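Local coordinates for antifreeze protein (Marinomonas primoryensis, PDB 3P4G) that probably binds ice crystals as a hyperactive, calcium-dependent antifreeze protein built as a right-handed beta-helix, at residues 26-31 and 48-53; 40-45 and 59-64; 63-68 and 86-91; 73-78 and 93-98; 101-106 and 120-125. One frame throughout, in Å; residues are numbered along the deposited sequence. Where two conformers were deposited one is given.

Contact 1: 26-31 and 48-53. With CA (calcium ion), chain E; CA (calcium ion), chain F.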
# COMPACT_ATOMS: atom_id res chain seq x y z
N ASP A 26 -13.53 -19.67 -27.71
CA ASP A 26 -14.13 -20.23 -26.49
C ASP A 26 -12.93 -20.64 -25.63
O ASP A 26 -12.45 -19.84 -24.81
CB ASP A 26 -15.12 -21.40 -26.78
CG ASP A 26 -15.78 -22.00 -25.48
OD1 ASP A 26 -15.57 -21.50 -24.33
OD2 ASP A 26 -16.53 -23.00 -25.61
N HIS A 27 -12.40 -21.83 -25.84
CA HIS A 27 -11.19 -22.24 -25.16
C HIS A 27 -10.00 -21.70 -25.98
O HIS A 27 -9.78 -22.11 -27.13
CB HIS A 27 -11.21 -23.77 -25.03
CG HIS A 27 -10.04 -24.36 -24.29
ND1 HIS A 27 -9.26 -23.66 -23.39
CD2 HIS A 27 -9.57 -25.64 -24.28
CE1 HIS A 27 -8.35 -24.47 -22.87
NE2 HIS A 27 -8.51 -25.67 -23.39
N TYR A 28 -9.26 -20.74 -25.43
CA TYR A 28 -8.08 -20.19 -26.11
C TYR A 28 -6.87 -21.09 -25.97
O TYR A 28 -6.33 -21.29 -24.86
CB TYR A 28 -7.76 -18.78 -25.64
CG TYR A 28 -6.51 -18.22 -26.26
CD1 TYR A 28 -6.57 -17.51 -27.47
CD2 TYR A 28 -5.25 -18.41 -25.65
CE1 TYR A 28 -5.39 -16.97 -28.05
CE2 TYR A 28 -4.07 -17.90 -26.22
CZ TYR A 28 -4.16 -17.18 -27.43
OH TYR A 28 -3.02 -16.65 -28.01
N ILE A 29 -6.40 -21.60 -27.11
CA ILE A 29 -5.26 -22.50 -27.10
C ILE A 29 -4.13 -21.99 -28.01
O ILE A 29 -3.25 -22.74 -28.42
CB ILE A 29 -5.69 -23.92 -27.44
CG1 ILE A 29 -6.36 -23.98 -28.83
CG2 ILE A 29 -6.67 -24.44 -26.37
CD1 ILE A 29 -6.48 -25.42 -29.40
N GLY A 30 -4.14 -20.71 -28.33
CA GLY A 30 -3.02 -20.13 -29.05
C GLY A 30 -3.49 -19.52 -30.35
O GLY A 30 -4.31 -20.10 -31.06
N SER A 31 -2.98 -18.32 -30.62
CA SER A 31 -3.28 -17.62 -31.85
C SER A 31 -2.28 -16.49 -31.99
O SER A 31 -1.67 -16.06 -30.99
CB SER A 31 -4.69 -17.07 -31.83
OG SER A 31 -4.99 -16.60 -33.12
N ALA A 48 -2.88 -20.93 -23.53
CA ALA A 48 -1.58 -20.73 -24.22
C ALA A 48 -1.20 -19.28 -24.09
O ALA A 48 -1.99 -18.45 -23.65
CB ALA A 48 -1.66 -21.09 -25.71
N THR A 49 0.02 -18.96 -24.51
CA THR A 49 0.44 -17.57 -24.46
C THR A 49 -0.46 -16.74 -25.40
O THR A 49 -0.89 -17.19 -26.47
CB THR A 49 1.94 -17.39 -24.81
OG1 THR A 49 2.18 -17.94 -26.11
CG2 THR A 49 2.81 -18.10 -23.78
N LEU A 50 -0.74 -15.52 -24.96
CA LEU A 50 -1.60 -14.59 -25.67
C LEU A 50 -0.84 -13.27 -25.68
O LEU A 50 -0.59 -12.67 -24.64
CB LEU A 50 -2.98 -14.46 -24.97
CG LEU A 50 -4.14 -13.89 -25.79
CD1 LEU A 50 -5.47 -14.18 -25.07
CD2 LEU A 50 -3.92 -12.39 -26.00
N ASN A 51 -0.48 -12.82 -26.86
CA ASN A 51 0.29 -11.59 -27.00
C ASN A 51 -0.32 -10.70 -28.09
O ASN A 51 -0.21 -10.99 -29.29
CB ASN A 51 1.74 -11.99 -27.35
CG ASN A 51 2.74 -10.77 -27.38
OD1 ASN A 51 2.36 -9.61 -27.37
ND2 ASN A 51 4.03 -11.09 -27.47
N VAL A 52 -0.93 -9.61 -27.66
CA VAL A 52 -1.60 -8.76 -28.64
C VAL A 52 -0.70 -7.68 -29.24
O VAL A 52 -1.13 -6.93 -30.13
CB VAL A 52 -2.95 -8.19 -28.08
CG1 VAL A 52 -4.06 -9.30 -28.09
CG2 VAL A 52 -2.80 -7.64 -26.66
N LEU A 53 0.58 -7.65 -28.81
CA LEU A 53 1.65 -6.93 -29.53
C LEU A 53 1.34 -5.43 -29.61
O LEU A 53 0.70 -4.85 -28.72
CB LEU A 53 1.89 -7.54 -30.95
CG LEU A 53 2.37 -9.01 -30.95
CD1 LEU A 53 2.14 -9.70 -32.29
CD2 LEU A 53 3.87 -9.10 -30.58
CA CA E . -2.20 -5.48 -31.52
CA CA F . -0.70 -3.51 -27.33
O HOH W 1 -0.36 -14.74 -29.13
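Two side chains extended away from their own backbone nitrogens, Y28 (chi1 177°) and L50 (chi1 -161°), meet between the segments. L50 lays its CD1 methyl over one face of the Y28 ring, 4.0 Å from the ring centroid and almost on the ring normal, a CH-pi contact. The opposite face is covered by the backbone of Y28's own segment, with G30 N 3.5 Å above the plane. At the ring edge lie the carbonyls of A48 and T49, and Y28 OH gives its proton to T49 O at 2.7 Å, a little out of the carbonyl plane. A weak bond from S31 N to the same hydroxyl adds a second partner. Tyrosine suits the place because its ring fills a buried site, against V42, F33 and V46 as well, while its hydroxyl reaches a main-chain acceptor. Strand 50-51 is the outermost of one parallel sheet of the beta-helix: L50 N and O pair with V76 and D78 of the next coil, whereas T49 O and N51 N turn to the end of the helix, where Y28 OH and water 1 serve them. That water accepts from N51 N at 3.0 Å and donates to S31 O. A48 presses its CB to I29 C at 3.5 Å; A48 N is buried without a partner. G30 is glycine because, at its backbone angles, a CB would jam against I29 O. At the strand's end, N51 OD1 accepts from L53 N at 3.0 Å in an Asx turn, shaping the bend where V52 O and L53 O each bind a separate calcium ion.

Contact 2: 40-45 and 59-64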
# COMPACT_ATOMS: atom_id res chain seq x y z
N VAL A 40 -9.90 -9.00 -28.62
CA VAL A 40 -9.87 -10.44 -28.39
C VAL A 40 -10.92 -10.77 -27.36
O VAL A 40 -10.90 -10.22 -26.25
CB VAL A 40 -8.47 -10.91 -27.94
CG1 VAL A 40 -8.43 -12.48 -27.66
CG2 VAL A 40 -7.44 -10.53 -29.00
N ALA A 41 -11.85 -11.68 -27.72
CA ALA A 41 -12.90 -12.10 -26.81
C ALA A 41 -12.74 -13.59 -26.58
O ALA A 41 -12.85 -14.37 -27.55
CB ALA A 41 -14.31 -11.82 -27.45
N VAL A 42 -12.49 -13.98 -25.34
CA VAL A 42 -12.35 -15.40 -24.95
C VAL A 42 -13.47 -15.75 -23.95
O VAL A 42 -13.52 -15.22 -22.84
CB VAL A 42 -10.94 -15.68 -24.32
CG1 VAL A 42 -10.80 -17.17 -23.91
CG2 VAL A 42 -9.81 -15.24 -25.29
N THR A 43 -14.41 -16.62 -24.34
CA THR A 43 -15.52 -16.96 -23.43
C THR A 43 -15.08 -18.03 -22.40
O THR A 43 -15.74 -18.18 -21.37
CB THR A 43 -16.77 -17.49 -24.17
OG1 THR A 43 -16.40 -18.61 -24.95
CG2 THR A 43 -17.37 -16.45 -25.09
N GLY A 44 -14.00 -18.76 -22.68
CA GLY A 44 -13.49 -19.77 -21.75
C GLY A 44 -12.13 -19.43 -21.16
O GLY A 44 -11.84 -18.26 -20.88
N ASN A 45 -11.27 -20.42 -21.02
CA ASN A 45 -9.95 -20.19 -20.40
C ASN A 45 -8.86 -19.85 -21.45
O ASN A 45 -9.00 -20.17 -22.67
CB ASN A 45 -9.57 -21.40 -19.53
CG ASN A 45 -10.59 -21.68 -18.42
OD1 ASN A 45 -10.96 -20.78 -17.67
ND2 ASN A 45 -11.05 -22.93 -18.31
N VAL A 59 -8.54 -6.95 -24.63
CA VAL A 59 -8.66 -8.40 -24.41
C VAL A 59 -9.65 -8.65 -23.25
O VAL A 59 -9.57 -8.01 -22.19
CB VAL A 59 -7.29 -9.04 -24.06
CG1 VAL A 59 -7.53 -10.50 -23.68
CG2 VAL A 59 -6.27 -8.94 -25.22
N SER A 60 -10.59 -9.57 -23.47
CA SER A 60 -11.63 -9.86 -22.49
C SER A 60 -11.76 -11.36 -22.41
O SER A 60 -11.96 -12.04 -23.42
CB SER A 60 -12.97 -9.25 -22.90
OG SER A 60 -12.84 -7.86 -23.14
N ILE A 61 -11.60 -11.87 -21.21
CA ILE A 61 -11.53 -13.32 -20.92
C ILE A 61 -12.56 -13.60 -19.83
O ILE A 61 -12.51 -13.00 -18.74
CB ILE A 61 -10.05 -13.70 -20.42
CG1 ILE A 61 -9.01 -13.47 -21.54
CG2 ILE A 61 -9.94 -15.15 -19.87
CD1 ILE A 61 -7.62 -13.09 -21.05
N ASP A 62 -13.52 -14.49 -20.09
CA ASP A 62 -14.53 -14.77 -19.08
C ASP A 62 -14.05 -15.84 -18.10
O ASP A 62 -14.60 -15.98 -17.00
CB ASP A 62 -15.79 -15.27 -19.75
CG ASP A 62 -16.44 -14.23 -20.61
OD1 ASP A 62 -16.29 -13.02 -20.30
OD2 ASP A 62 -17.14 -14.63 -21.55
N GLY A 63 -13.06 -16.63 -18.52
CA GLY A 63 -12.47 -17.68 -17.68
C GLY A 63 -11.20 -17.24 -16.98
O GLY A 63 -11.07 -16.06 -16.58
N ASN A 64 -10.25 -18.17 -16.88
CA ASN A 64 -8.99 -17.94 -16.14
C ASN A 64 -7.83 -17.75 -17.10
O ASN A 64 -7.83 -18.32 -18.20
CB ASN A 64 -8.67 -19.17 -15.27
CG ASN A 64 -9.76 -19.49 -14.31
OD1 ASN A 64 -10.29 -18.60 -13.65
ND2 ASN A 64 -10.11 -20.80 -14.19
O HOH W 2 -12.73 -7.86 -26.02
O HOH W 3 -18.67 -16.87 -20.94
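The carboxamide of N45 receives the N-H of N64 at its edge: N64 N lies in the carbonyl plane, on a lone pair of N45 OD1, 2.8 Å away. The second flat group, the D62 carboxylate, crosses T43 at a slant, with OD2 3.4 Å from T43 CA; water 3 donates both to this oxygen and to T43 O. T43 OG1 turns elsewhere, to D26. With CG beside its backbone N (chi1 -59°), N45 can reach the next coil, and N64 OD1 repeats the gesture toward D91. Such polar side chains stacked at a turn, coil over coil, are a feature of parallel beta-helices. Strands 40-42 and 59-61 are adjacent rungs, running 3° apart, joined by S60 N to V40 O, V42 N to S60 O and D62 N to V42 O. Inside, valine and isoleucine suit the strands, their beta-branched side chains packing coil on coil: V40 CB meets V59 CG2 at 4.0 Å, and V42 CB meets I61 CG1 at the same distance. G63 N makes a weak bond to G44 O (3.1 Å), and the position must be glycine because a CB would run into G44 O and N45 OD1.

Contact 3: 63-68 and 86-91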
# COMPACT_ATOMS: atom_id res chain seq x y z
N GLY A 63 -13.06 -16.63 -18.52
CA GLY A 63 -12.47 -17.68 -17.68
C GLY A 63 -11.20 -17.24 -16.98
O GLY A 63 -11.07 -16.06 -16.58
N ASN A 64 -10.25 -18.17 -16.88
CA ASN A 64 -8.99 -17.94 -16.14
C ASN A 64 -7.83 -17.75 -17.10
O ASN A 64 -7.83 -18.32 -18.20
CB ASN A 64 -8.67 -19.17 -15.27
CG ASN A 64 -9.76 -19.49 -14.31
OD1 ASN A 64 -10.29 -18.60 -13.65
ND2 ASN A 64 -10.11 -20.80 -14.19
N VAL A 65 -6.84 -16.97 -16.70
CA VAL A 65 -5.54 -17.02 -17.35
C VAL A 65 -4.78 -18.13 -16.62
O VAL A 65 -4.42 -18.00 -15.42
CB VAL A 65 -4.78 -15.67 -17.25
CG1 VAL A 65 -3.37 -15.79 -17.87
CG2 VAL A 65 -5.64 -14.59 -17.87
N GLU A 66 -4.53 -19.21 -17.34
CA GLU A 66 -3.97 -20.40 -16.72
C GLU A 66 -2.44 -20.33 -16.53
O GLU A 66 -1.75 -19.50 -17.14
CB GLU A 66 -4.38 -21.63 -17.50
CG GLU A 66 -5.89 -21.93 -17.38
CD GLU A 66 -6.30 -23.17 -18.15
OE1 GLU A 66 -5.45 -23.80 -18.84
OE2 GLU A 66 -7.47 -23.54 -18.03
N ASP A 67 -1.93 -21.20 -15.65
CA ASP A 67 -0.50 -21.39 -15.41
C ASP A 67 0.17 -22.11 -16.59
O ASP A 67 0.61 -23.26 -16.47
CB ASP A 67 -0.33 -22.21 -14.13
CG ASP A 67 1.10 -22.19 -13.58
OD1 ASP A 67 2.00 -21.53 -14.14
OD2 ASP A 67 1.32 -22.89 -12.56
N VAL A 68 0.23 -21.42 -17.74
CA VAL A 68 0.87 -21.94 -18.95
C VAL A 68 2.38 -22.06 -18.76
O VAL A 68 3.01 -21.13 -18.28
CB VAL A 68 0.55 -20.99 -20.14
CG1 VAL A 68 1.18 -21.48 -21.44
CG2 VAL A 68 -0.98 -20.88 -20.28
N LEU A 86 -7.49 -4.68 -20.50
CA LEU A 86 -7.68 -6.11 -20.20
C LEU A 86 -8.77 -6.33 -19.21
O LEU A 86 -8.86 -5.62 -18.18
CB LEU A 86 -6.34 -6.72 -19.73
CG LEU A 86 -6.44 -8.14 -19.13
CD1 LEU A 86 -6.92 -9.12 -20.23
CD2 LEU A 86 -5.04 -8.55 -18.61
N TYR A 87 -9.66 -7.30 -19.51
CA TYR A 87 -10.66 -7.71 -18.55
C TYR A 87 -10.50 -9.22 -18.38
O TYR A 87 -10.40 -9.93 -19.37
CB TYR A 87 -12.05 -7.40 -19.09
CG TYR A 87 -13.16 -7.99 -18.23
CD1 TYR A 87 -13.54 -7.37 -17.04
CD2 TYR A 87 -13.81 -9.15 -18.61
CE1 TYR A 87 -14.56 -7.92 -16.25
CE2 TYR A 87 -14.83 -9.70 -17.84
CZ TYR A 87 -15.20 -9.08 -16.68
OH TYR A 87 -16.19 -9.62 -15.89
N VAL A 88 -10.38 -9.68 -17.15
CA VAL A 88 -10.44 -11.12 -16.82
C VAL A 88 -11.53 -11.37 -15.74
O VAL A 88 -11.42 -10.81 -14.64
CB VAL A 88 -9.07 -11.62 -16.29
CG1 VAL A 88 -9.21 -13.08 -15.87
CG2 VAL A 88 -7.97 -11.45 -17.33
N ALA A 89 -12.55 -12.19 -16.02
CA ALA A 89 -13.61 -12.45 -15.04
C ALA A 89 -13.22 -13.49 -13.99
O ALA A 89 -13.77 -13.50 -12.90
CB ALA A 89 -14.89 -12.91 -15.75
N GLY A 90 -12.28 -14.38 -14.35
CA GLY A 90 -11.82 -15.45 -13.48
C GLY A 90 -10.56 -15.08 -12.73
O GLY A 90 -10.34 -13.90 -12.40
N ASP A 91 -9.71 -16.09 -12.53
CA ASP A 91 -8.47 -15.94 -11.76
C ASP A 91 -7.31 -15.83 -12.74
O ASP A 91 -7.41 -16.22 -13.90
CB ASP A 91 -8.24 -17.17 -10.86
CG ASP A 91 -9.33 -17.33 -9.80
OD1 ASP A 91 -9.91 -16.33 -9.36
OD2 ASP A 91 -9.58 -18.48 -9.36
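V65 overlaps V88, the two side chains crossing at about a right angle with V65 CG2 3.9 Å from V88 CG2. The other methyl of V88, CG1, rests 3.6 Å from G63 O. Compact branched residues fit this corner of the beta-helix interior, where V65 also meets L77 and V76. The polar half gathers at the turn. A chi1 of -58° turns the N64 amide away from its own carbonyl carbon, which brings OD1 to D91 N at 2.8 Å in an almost straight bond, the donor slightly out of the amide's carbonyl plane. D91 O in turn accepts from V65 N at 3.0 Å, so the two turns grip each other through a side chain and a main chain. An alanine in place of N64 removes the amide oxygen and would probably leave D91 N without its acceptor, weakening the clasp between the coils. G90 must stay bare, because a CB there would run into N64 OD1 and G63 O; its N makes a weak bond to G63 O. D91 passes the pattern on with a carboxylate oxygen, OD1, to D110 N, which implies that the role probably asks chiefly for a side-chain acceptor of this length.

Contact 4: 73-78 and 93-98. With CA (calcium ion), chain G.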
# COMPACT_ATOMS: atom_id res chain seq x y z
N ASN A 73 9.94 -15.82 -15.50
CA ASN A 73 9.62 -14.40 -15.68
C ASN A 73 9.03 -14.02 -17.02
O ASN A 73 8.87 -12.80 -17.32
CB ASN A 73 10.77 -13.45 -15.31
CG ASN A 73 11.34 -13.75 -13.96
OD1 ASN A 73 10.62 -13.75 -12.99
ND2 ASN A 73 12.64 -14.12 -13.90
N VAL A 74 8.68 -15.04 -17.81
CA VAL A 74 8.01 -14.81 -19.10
C VAL A 74 6.50 -14.60 -18.90
O VAL A 74 5.89 -15.27 -18.08
CB VAL A 74 8.28 -15.93 -20.11
CG1 VAL A 74 7.45 -15.74 -21.38
CG2 VAL A 74 9.79 -15.96 -20.45
N ALA A 75 5.89 -13.66 -19.65
CA ALA A 75 4.46 -13.40 -19.48
C ALA A 75 3.67 -14.47 -20.22
O ALA A 75 4.05 -14.85 -21.34
CB ALA A 75 4.09 -11.99 -20.07
N VAL A 76 2.59 -14.95 -19.63
CA VAL A 76 1.61 -15.75 -20.35
C VAL A 76 0.74 -14.84 -21.23
O VAL A 76 0.50 -15.14 -22.43
CB VAL A 76 0.75 -16.57 -19.37
CG1 VAL A 76 -0.37 -17.30 -20.10
CG2 VAL A 76 1.69 -17.58 -18.60
N LEU A 77 0.31 -13.72 -20.65
CA LEU A 77 -0.54 -12.79 -21.36
C LEU A 77 0.23 -11.46 -21.44
O LEU A 77 0.59 -10.90 -20.41
CB LEU A 77 -1.85 -12.65 -20.58
CG LEU A 77 -2.85 -11.58 -20.98
CD1 LEU A 77 -3.05 -11.38 -22.43
CD2 LEU A 77 -4.19 -12.00 -20.33
N ASP A 78 0.50 -11.01 -22.68
CA ASP A 78 1.28 -9.78 -22.91
C ASP A 78 0.44 -8.81 -23.74
O ASP A 78 0.00 -9.15 -24.86
CB ASP A 78 2.63 -10.18 -23.56
CG ASP A 78 3.56 -9.02 -23.81
OD1 ASP A 78 3.28 -7.86 -23.50
OD2 ASP A 78 4.64 -9.29 -24.39
N LEU A 93 -3.52 -17.08 -13.07
CA LEU A 93 -2.53 -18.05 -12.57
C LEU A 93 -1.26 -18.10 -13.44
O LEU A 93 -0.34 -18.89 -13.17
CB LEU A 93 -3.11 -19.46 -12.48
CG LEU A 93 -4.38 -19.58 -11.65
CD1 LEU A 93 -5.62 -19.41 -12.51
CD2 LEU A 93 -4.37 -21.03 -11.04
N GLY A 94 -1.24 -17.28 -14.49
CA GLY A 94 -0.07 -17.10 -15.36
C GLY A 94 0.23 -15.61 -15.48
O GLY A 94 -0.70 -14.76 -15.39
N LYS A 95 1.51 -15.27 -15.66
CA LYS A 95 1.96 -13.89 -15.56
C LYS A 95 1.31 -12.96 -16.59
O LYS A 95 1.21 -13.31 -17.75
CB LYS A 95 3.49 -13.81 -15.71
CG LYS A 95 4.02 -12.35 -15.73
CD LYS A 95 5.57 -12.32 -15.75
CE LYS A 95 6.02 -10.87 -15.79
NZ LYS A 95 7.50 -10.79 -15.70
N ILE A 96 0.93 -11.77 -16.15
CA ILE A 96 0.43 -10.71 -17.06
C ILE A 96 1.48 -9.62 -17.15
O ILE A 96 2.04 -9.18 -16.14
CB ILE A 96 -0.89 -10.10 -16.56
CG1 ILE A 96 -2.04 -11.15 -16.63
CG2 ILE A 96 -1.29 -8.83 -17.40
CD1 ILE A 96 -3.29 -10.65 -15.90
N ASP A 97 1.76 -9.19 -18.38
CA ASP A 97 2.59 -8.00 -18.57
C ASP A 97 1.75 -7.05 -19.44
O ASP A 97 1.35 -7.41 -20.56
CB ASP A 97 3.86 -8.40 -19.31
CG ASP A 97 4.75 -7.20 -19.68
OD1 ASP A 97 4.55 -6.06 -19.18
OD2 ASP A 97 5.71 -7.46 -20.48
N ALA A 98 1.45 -5.88 -18.90
CA ALA A 98 0.71 -4.87 -19.66
C ALA A 98 1.64 -4.06 -20.59
O ALA A 98 1.18 -3.37 -21.50
CB ALA A 98 -0.08 -3.93 -18.70
CA CA G . 0.66 -1.69 -23.07
O HOH W 4 7.97 -12.55 -12.92
O HOH W 5 5.39 -6.12 -23.21
O HOH W 6 6.33 -9.48 -22.12
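K95 lies along residues 73-77 from its carbonyl to NZ and joins a tight side of the contact to a wetter one. On the tight side its carbonyl takes L77 N at 3.1 Å in a straight bond and V76 N in a weak one, and L77 O receives D97 N at 2.9 Å. V76 CG2 lies 3.7 Å from G94 CA, where any CB would clash with that methyl, and A75 CB meets D97 CB at 3.7 Å. L77 and I96 turn into the core. Outside, the extended K95 chain runs past V74 O, and NZ donates to N73 O at 2.9 Å from well above the carbonyl plane; a weak link through water 4 reaches N73 OD1. A methionine in its place would probably leave N73 O without this donor. The D78 and D97 carboxylates point the same way, planes nearly parallel (13° apart), D78 OD1 3.9 Å from D97 OD2. Water 5 bridges these two oxygens and water 6 bonds D97 OD2 and, weakly, D78 OD2, probably easing the repulsion; the OD1 atoms accept from G80 N and G99 N. Paired parallel strands leading into a calcium-binding turn, here through A98 O, are the signature of this calcium-dependent beta-helix.

Contact 5: 101-106 and 120-125. With CA (calcium ion), chain H; CA (calcium ion), chain I; CA (calcium ion), chain G.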
# COMPACT_ATOMS: atom_id res chain seq x y z
N GLY A 101 3.06 1.86 -22.18
CA GLY A 101 1.76 2.45 -22.46
C GLY A 101 0.95 2.62 -21.18
O GLY A 101 1.26 2.02 -20.14
N ASN A 102 -0.13 3.38 -21.28
CA ASN A 102 -1.04 3.66 -20.15
C ASN A 102 -2.14 2.61 -20.19
O ASN A 102 -3.10 2.73 -20.97
CB ASN A 102 -1.67 5.02 -20.29
CG ASN A 102 -0.63 6.14 -20.37
OD1 ASN A 102 0.35 6.14 -19.62
ND2 ASN A 102 -0.87 7.10 -21.25
N ASP A 103 -1.91 1.55 -19.45
CA ASP A 103 -2.74 0.31 -19.54
C ASP A 103 -3.80 0.22 -18.43
O ASP A 103 -3.58 0.69 -17.28
CB ASP A 103 -1.82 -0.90 -19.45
CG ASP A 103 -0.81 -0.95 -20.57
OD1 ASP A 103 -1.20 -1.09 -21.75
OD2 ASP A 103 0.41 -0.81 -20.32
N GLU A 104 -4.90 -0.46 -18.74
CA GLU A 104 -6.05 -0.57 -17.84
C GLU A 104 -6.30 -2.06 -17.68
O GLU A 104 -6.55 -2.74 -18.68
CB GLU A 104 -7.23 0.18 -18.43
CG GLU A 104 -8.46 0.07 -17.58
CD GLU A 104 -9.52 1.13 -17.85
OE1 GLU A 104 -9.33 2.12 -18.59
OE2 GLU A 104 -10.61 0.98 -17.26
N ILE A 105 -6.17 -2.56 -16.46
CA ILE A 105 -6.36 -4.03 -16.17
C ILE A 105 -7.49 -4.18 -15.13
O ILE A 105 -7.52 -3.47 -14.11
CB ILE A 105 -5.10 -4.64 -15.60
CG1 ILE A 105 -3.98 -4.68 -16.65
CG2 ILE A 105 -5.37 -6.09 -15.15
CD1 ILE A 105 -2.63 -5.16 -16.06
N TYR A 106 -8.44 -5.09 -15.40
CA TYR A 106 -9.46 -5.39 -14.48
C TYR A 106 -9.60 -6.89 -14.39
O TYR A 106 -10.05 -7.51 -15.35
CB TYR A 106 -10.81 -4.82 -14.99
CG TYR A 106 -11.94 -4.84 -13.97
CD1 TYR A 106 -12.27 -3.71 -13.24
CD2 TYR A 106 -12.67 -6.02 -13.71
CE1 TYR A 106 -13.32 -3.72 -12.33
CE2 TYR A 106 -13.71 -6.04 -12.76
CZ TYR A 106 -14.02 -4.88 -12.09
OH TYR A 106 -15.04 -4.89 -11.14
N GLY A 120 4.38 3.69 -18.05
CA GLY A 120 3.06 4.27 -18.30
C GLY A 120 2.25 4.41 -17.03
O GLY A 120 2.56 3.78 -15.98
N ASN A 121 1.17 5.17 -17.15
CA ASN A 121 0.27 5.50 -16.03
C ASN A 121 -0.85 4.45 -16.08
O ASN A 121 -1.80 4.58 -16.85
CB ASN A 121 -0.29 6.91 -16.17
CG ASN A 121 0.83 7.94 -16.25
OD1 ASN A 121 1.50 8.21 -15.26
ND2 ASN A 121 1.03 8.49 -17.43
N ASP A 122 -0.64 3.40 -15.31
CA ASP A 122 -1.51 2.21 -15.43
C ASP A 122 -2.59 2.18 -14.35
O ASP A 122 -2.35 2.63 -13.24
CB ASP A 122 -0.70 0.95 -15.31
CG ASP A 122 0.46 0.91 -16.35
OD1 ASP A 122 0.19 0.83 -17.58
OD2 ASP A 122 1.63 0.98 -15.96
N GLU A 123 -3.68 1.49 -14.66
CA GLU A 123 -4.81 1.36 -13.73
C GLU A 123 -5.04 -0.14 -13.56
O GLU A 123 -5.31 -0.83 -14.58
CB GLU A 123 -6.04 2.05 -14.34
CG GLU A 123 -7.23 2.11 -13.41
CD GLU A 123 -8.30 3.18 -13.78
OE1 GLU A 123 -8.09 4.24 -14.50
OE2 GLU A 123 -9.42 2.95 -13.28
N VAL A 124 -4.83 -0.66 -12.35
CA VAL A 124 -4.95 -2.13 -12.10
C VAL A 124 -6.01 -2.35 -11.03
O VAL A 124 -5.91 -1.76 -9.93
CB VAL A 124 -3.60 -2.75 -11.65
CG1 VAL A 124 -3.70 -4.30 -11.43
CG2 VAL A 124 -2.52 -2.49 -12.68
N TYR A 125 -7.02 -3.18 -11.33
CA TYR A 125 -8.03 -3.56 -10.37
C TYR A 125 -7.99 -5.10 -10.31
O TYR A 125 -8.03 -5.78 -11.38
CB TYR A 125 -9.41 -3.14 -10.86
CG TYR A 125 -10.58 -3.57 -10.01
CD1 TYR A 125 -11.22 -2.67 -9.16
CD2 TYR A 125 -11.07 -4.90 -10.06
CE1 TYR A 125 -12.27 -3.07 -8.37
CE2 TYR A 125 -12.13 -5.29 -9.28
CZ TYR A 125 -12.72 -4.36 -8.42
OH TYR A 125 -13.81 -4.72 -7.66
CA CA H . 2.01 0.15 -18.88
CA CA I . 3.23 2.01 -14.59
CA CA G . 0.66 -1.69 -23.07
O HOH W 7 -11.19 2.40 -14.86
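Y106 and Y125 lie side by side and point the same way, their rings in an offset stack with planes 1° apart and centroids separated by 4.1 Å. The closest carbons, Y106 CZ and Y125 CE2, are 3.4 Å apart. Both tyrosines put CG anti to the backbone N (chi1 175° in Y125), and these matching torsions carry both rings out on the same, outer side of the sheet. E104 and E123 share that side, their like-charged OE2 atoms 4.6 Å apart, and I105 and V124 face the core, with I105 CD1 4.3 Å from V124 CG2. Between them runs a regular parallel strand pairing, E123 N to D103 O, I105 N to E123 O and Y125 N to I105 O. This is the stacking of closely similar coils in a calcium-bound beta-helix, as the G-x-G-N-D turns make plain: D103 OD2 and D122 OD1 bind one calcium ion (chain H) at 2.4 and 2.3 Å, together with G101 O. Each aspartate also reaches a second ion with its other oxygen, D103 OD1 one ion back and D122 OD2 one ion on, so carboxylates bridge neighbouring metals. D122 OD1 additionally takes D103 N at 2.9 Å on its anti side. N102 and N121 lie alongside, amide planes 30° apart; N102 OD1 accepts from N121 N at 2.8 Å and weakly from N121 ND2, while N121 OD1 serves N140. The asparagines, with T100 and T119, belong to the row of turns that probably forms the ice-binding side. G120 has no room for a CB, which would strike G101 O.

The five contacts follow the N-terminal coils of the beta-helix in order along the chain, contact 1 at its end and contact 5 about 20 Å further in, centre to centre. Contact 2 (strands 39-42 and 58-61) and contact 5 (104-107 and 123-126) lie on one face, where contact 3 joins the loop after 58-61 to strand 85-88. Contact 4, and the 48-53 half of contact 1, lie on the other face; 26-31 is a loop at the N-terminal end. Contacts 2 and 3 share G63 and N64, centres 7 Å apart, and contacts 4 and 5 meet at one calcium ion. Contacts 1 and 2, and 3 and 4, alternate along the chain, as expected when each coil pairs with the next.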